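PKS (Streptomyces sp. CNQ431, PDB 5YDA) probably loads acyl building blocks onto a carrier protein, as the broadly selective acyltransferase domain of the splenocin polyketide synthase. Local coordinates at residues V259-P262 against V263-T266; V353-A356 against D357-A361. One frame throughout, in Å; residues are numbered along the deposited sequence.

Contact 1. Residues V259-P262 against V263-T266; sequences VNSP and VACT
Ser-261 points its hydroxyl forward into the turn, where OG meets the backbone N of Val-263 and the methyl of Ala-264. The residues form the tip of the beta hairpin made by strands 254-261 and 264-269. A type I turn from Ser-261 to Ala-264 joins the strands, whose end segments run antiparallel at 161°. OG sits between the backbone N and the carbonyl carbon of its own residue (chi1 85°). From there it accepts a nearly straight bond from Val-263 N at 3.2 Å. Val-263 CG2 and Ala-264 CB each lie 3.6 Å from Ser-261 OG, so methyl groups pack beside the accepting oxygen. Ala-264 CB also meets Asn-260 CB at 4.1 Å.

The side chain of Asn-260 crosses that of Thr-266 at a slant, with ND2 3.9 Å from Thr-266 CG2. Asn-260 OD1 is hydrogen-bonded to His-199 NE2. The backbone here forms a classic beta bulge. Asn-260 and Ser-261 together face Ala-264, and their two N-H groups share its carbonyl oxygen. Ser-261 N reaches Ala-264 O at 3.2 Å in the carbonyl plane, on a lone pair. Asn-260 N reaches the same oxygen at 3.0 Å but is tilted 29° from that plane. In return, Ala-264 N binds Ser-261 O at 3.1 Å from above the carbonyl plane. Beyond the bulge, Val-259 and Cys-265 form a non-hydrogen-bonded pair, with their side chains on the sheet face that helix 243-246 covers. Leu-382 of helix 378-387 touches Asn-260, Ser-261 and Ala-264.

Two donors therefore grip Ala-264 O, which probably restrains the backbone at Asn-260 and Ser-261, while the Ser-261 hydroxyl holds a turn N-H. Asn-260 OD1 can only accept, which is consistent with a hydrogen on His-199 NE2.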
loop_
_atom_site.group_PDB
_atom_site.type_symbol
_atom_site.label_atom_id
_atom_site.label_comp_id
_atom_site.label_asym_id
_atom_site.label_seq_id
_atom_site.Cartn_x
_atom_site.Cartn_y
_atom_site.Cartn_z
ATOM N N VAL A 259 10.308 -13.970 -2.610
ATOM C CA VAL A 259 9.847 -14.370 -3.933
ATOM C C VAL A 259 8.631 -13.504 -4.236
ATOM O O VAL A 259 7.524 -13.767 -3.747
ATOM C CB VAL A 259 9.524 -15.865 -4.007
ATOM C CG1 VAL A 259 8.995 -16.246 -5.395
ATOM C CG2 VAL A 259 10.770 -16.677 -3.672
ATOM N N ASN A 260 8.828 -12.471 -5.053
ATOM C CA ASN A 260 7.869 -11.381 -5.177
ATOM C C ASN A 260 6.909 -11.516 -6.354
ATOM O O ASN A 260 5.737 -11.152 -6.216
ATOM C CB ASN A 260 8.622 -10.053 -5.263
ATOM C CG ASN A 260 9.259 -9.685 -3.938
ATOM O OD1 ASN A 260 8.855 -10.211 -2.896
ATOM N ND2 ASN A 260 10.266 -8.816 -3.962
ATOM N N SER A 261 7.372 -12.012 -7.508
ATOM C CA SER A 261 6.552 -12.223 -8.698
ATOM C C SER A 261 7.337 -13.097 -9.675
ATOM O O SER A 261 8.534 -13.354 -9.451
ATOM C CB SER A 261 6.171 -10.895 -9.363
ATOM O OG SER A 261 7.197 -10.477 -10.245
ATOM N N PRO A 262 6.721 -13.571 -10.767
ATOM C CA PRO A 262 7.478 -14.390 -11.740
ATOM C C PRO A 262 8.722 -13.710 -12.318
ATOM O O PRO A 262 9.517 -14.395 -12.960
ATOM C CB PRO A 262 6.445 -14.670 -12.840
ATOM C CG PRO A 262 5.134 -14.698 -12.108
ATOM C CD PRO A 262 5.273 -13.593 -11.051
ATOM N N VAL A 263 8.931 -12.412 -12.107
ATOM C CA VAL A 263 10.118 -11.748 -12.635
ATOM C C VAL A 263 10.828 -10.953 -11.546
ATOM O O VAL A 263 11.500 -9.959 -11.846
ATOM C CB VAL A 263 9.763 -10.809 -13.811
ATOM C CG1 VAL A 263 9.254 -11.608 -15.030
ATOM C CG2 VAL A 263 8.744 -9.737 -13.372
ATOM N N ALA A 264 10.678 -11.346 -10.278
ATOM C CA ALA A 264 11.264 -10.540 -9.208
ATOM C C ALA A 264 11.479 -11.384 -7.959
ATOM O O ALA A 264 10.547 -12.025 -7.460
ATOM C CB ALA A 264 10.373 -9.335 -8.879
ATOM N N CYS A 265 12.702 -11.374 -7.450
ATOM C CA CYS A 265 12.970 -11.967 -6.152
ATOM C C CYS A 265 14.124 -11.191 -5.541
ATOM O O CYS A 265 14.752 -10.366 -6.204
ATOM C CB CYS A 265 13.248 -13.469 -6.275
ATOM S SG CYS A 265 14.716 -13.829 -7.202
ATOM N N THR A 266 14.367 -11.406 -4.254
ATOM C CA THR A 266 15.487 -10.752 -3.590
ATOM C C THR A 266 16.365 -11.791 -2.906
ATOM O O THR A 266 15.887 -12.843 -2.464
ATOM C CB THR A 266 15.027 -9.709 -2.558
ATOM O OG1 THR A 266 14.329 -10.377 -1.502
ATOM C CG2 THR A 266 14.110 -8.690 -3.208
#

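Contact 2. Residues V353-A356 against D357-A361; sequences VRFA and DGIAA
Phe-355 and Ile-359 pack one turn apart at the start of helix 355-366, with Arg-354 in the N-cap position. Ile-359 CG1 approaches the ring obliquely, 3.4 Å from Phe-355 CE2. Ile-359 CD1 lies 3.9 Å from Phe-355 CZ. With CG anti to the backbone N (chi1 -176°), the ring projects from the helix and leans towards Ile-359, one turn on.

A main-chain bond from Ile-359 N to Phe-355 O, 2.8 Å long, spans the pair. Gly-358 N to Arg-354 O and Ala-360 N to Ala-356 O continue the same helical pattern on either side. Arg-354 is also the centre of an inverse gamma turn, closed by a weak bond from Phe-355 N to Val-353 O.

Farther out, the ring of Phe-355 meets that of His-199 with planes at about 45°. Leu-379 and Leu-382 of helix 378-387 also touch the phenylalanine, while Leu-387 touches Ile-359.

Arg-354 and Asp-357 lie side by side and point the same way, their guanidinium and carboxylate planes 9° apart. The opposite charges probably attract, but the groups are not in contact: Arg-354 NH2 stays 4.8 Å from Asp-357 OD2.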
loop_
_atom_site.group_PDB
_atom_site.type_symbol
_atom_site.label_atom_id
_atom_site.label_comp_id
_atom_site.label_asym_id
_atom_site.label_seq_id
_atom_site.Cartn_x
_atom_site.Cartn_y
_atom_site.Cartn_z
ATOM N N VAL A 353 10.086 -14.130 2.319
ATOM C CA VAL A 353 8.800 -13.489 2.057
ATOM C C VAL A 353 8.187 -14.151 0.819
ATOM O O VAL A 353 8.622 -13.914 -0.315
ATOM C CB VAL A 353 8.954 -11.970 1.873
ATOM C CG1 VAL A 353 7.632 -11.330 1.545
ATOM C CG2 VAL A 353 9.534 -11.334 3.141
ATOM N N ARG A 354 7.176 -14.986 1.035
ATOM C CA ARG A 354 6.441 -15.611 -0.062
ATOM C C ARG A 354 5.311 -14.691 -0.543
ATOM O O ARG A 354 4.124 -15.011 -0.478
ATOM C CB ARG A 354 5.901 -16.967 0.374
ATOM C CG ARG A 354 6.968 -17.932 0.904
ATOM C CD ARG A 354 7.676 -18.636 -0.241
ATOM N NE ARG A 354 8.930 -19.268 0.178
ATOM C CZ ARG A 354 9.826 -19.779 -0.664
ATOM N NH1 ARG A 354 10.941 -20.335 -0.199
ATOM N NH2 ARG A 354 9.602 -19.732 -1.973
ATOM N N PHE A 355 5.694 -13.528 -1.073
ATOM C CA PHE A 355 4.668 -12.563 -1.464
ATOM C C PHE A 355 3.883 -13.024 -2.697
ATOM O O PHE A 355 2.651 -12.910 -2.734
ATOM C CB PHE A 355 5.288 -11.193 -1.724
ATOM C CG PHE A 355 4.267 -10.149 -2.026
ATOM C CD1 PHE A 355 3.565 -9.539 -1.000
ATOM C CD2 PHE A 355 3.978 -9.797 -3.338
ATOM C CE1 PHE A 355 2.615 -8.592 -1.274
ATOM C CE2 PHE A 355 3.028 -8.841 -3.610
ATOM C CZ PHE A 355 2.342 -8.237 -2.577
ATOM N N ALA A 356 4.577 -13.513 -3.732
ATOM C CA ALA A 356 3.893 -13.925 -4.959
ATOM C C ALA A 356 2.858 -15.012 -4.680
ATOM O O ALA A 356 1.723 -14.947 -5.174
ATOM C CB ALA A 356 4.911 -14.408 -5.995
ATOM N N ASP A 357 3.235 -16.025 -3.888
ATOM C CA ASP A 357 2.265 -17.029 -3.468
ATOM C C ASP A 357 1.135 -16.398 -2.665
ATOM O O ASP A 357 -0.040 -16.754 -2.841
ATOM C CB ASP A 357 2.956 -18.118 -2.649
ATOM C CG ASP A 357 3.941 -18.917 -3.468
ATOM O OD1 ASP A 357 3.724 -19.045 -4.694
ATOM O OD2 ASP A 357 4.939 -19.402 -2.893
ATOM N N GLY A 358 1.469 -15.470 -1.765
ATOM C CA GLY A 358 0.433 -14.799 -1.000
ATOM C C GLY A 358 -0.577 -14.092 -1.883
ATOM O O GLY A 358 -1.783 -14.160 -1.635
ATOM N N ILE A 359 -0.099 -13.406 -2.933
ATOM C CA ILE A 359 -1.004 -12.719 -3.856
ATOM C C ILE A 359 -1.931 -13.719 -4.547
ATOM O O ILE A 359 -3.131 -13.466 -4.713
ATOM C CB ILE A 359 -0.197 -11.896 -4.879
ATOM C CG1 ILE A 359 0.184 -10.555 -4.289
ATOM C CG2 ILE A 359 -1.026 -11.623 -6.087
ATOM C CD1 ILE A 359 -1.016 -9.648 -4.098
ATOM N N ALA A 360 -1.398 -14.877 -4.945
ATOM C CA ALA A 360 -2.238 -15.875 -5.608
ATOM C C ALA A 360 -3.291 -16.451 -4.661
ATOM O O ALA A 360 -4.440 -16.668 -5.061
ATOM C CB ALA A 360 -1.366 -16.987 -6.189
ATOM N N ALA A 361 -2.925 -16.707 -3.404
ATOM C CA ALA A 361 -3.918 -17.194 -2.447
ATOM C C ALA A 361 -4.997 -16.149 -2.198
ATOM O O ALA A 361 -6.187 -16.478 -2.124
ATOM C CB ALA A 361 -3.250 -17.573 -1.131
#

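In the fold
Contact 1 comes first along the chain and contact 2 follows, both in the acyltransferase domain, with centres about 10 Å apart. Contact 1 is the tip of a hairpin in the four-stranded antiparallel sheet, in which strand 254-261 is outermost within the chain. Contact 2 begins helix 355-366. The chain leading into this helix runs against that edge strand. Val-259 N lies 2.8 Å from Val-353 O, and Val-259 O lies 3.0 Å from Ala-356 N; both are probable hydrogen bonds. Asn-260 and Phe-355 converge on His-199, next to Ser-200 in a Gly-x-Ser-x-Gly pattern consistent with an acyltransferase nucleophile elbow. The two contacts thus connect the small sheet to the probable active-site region.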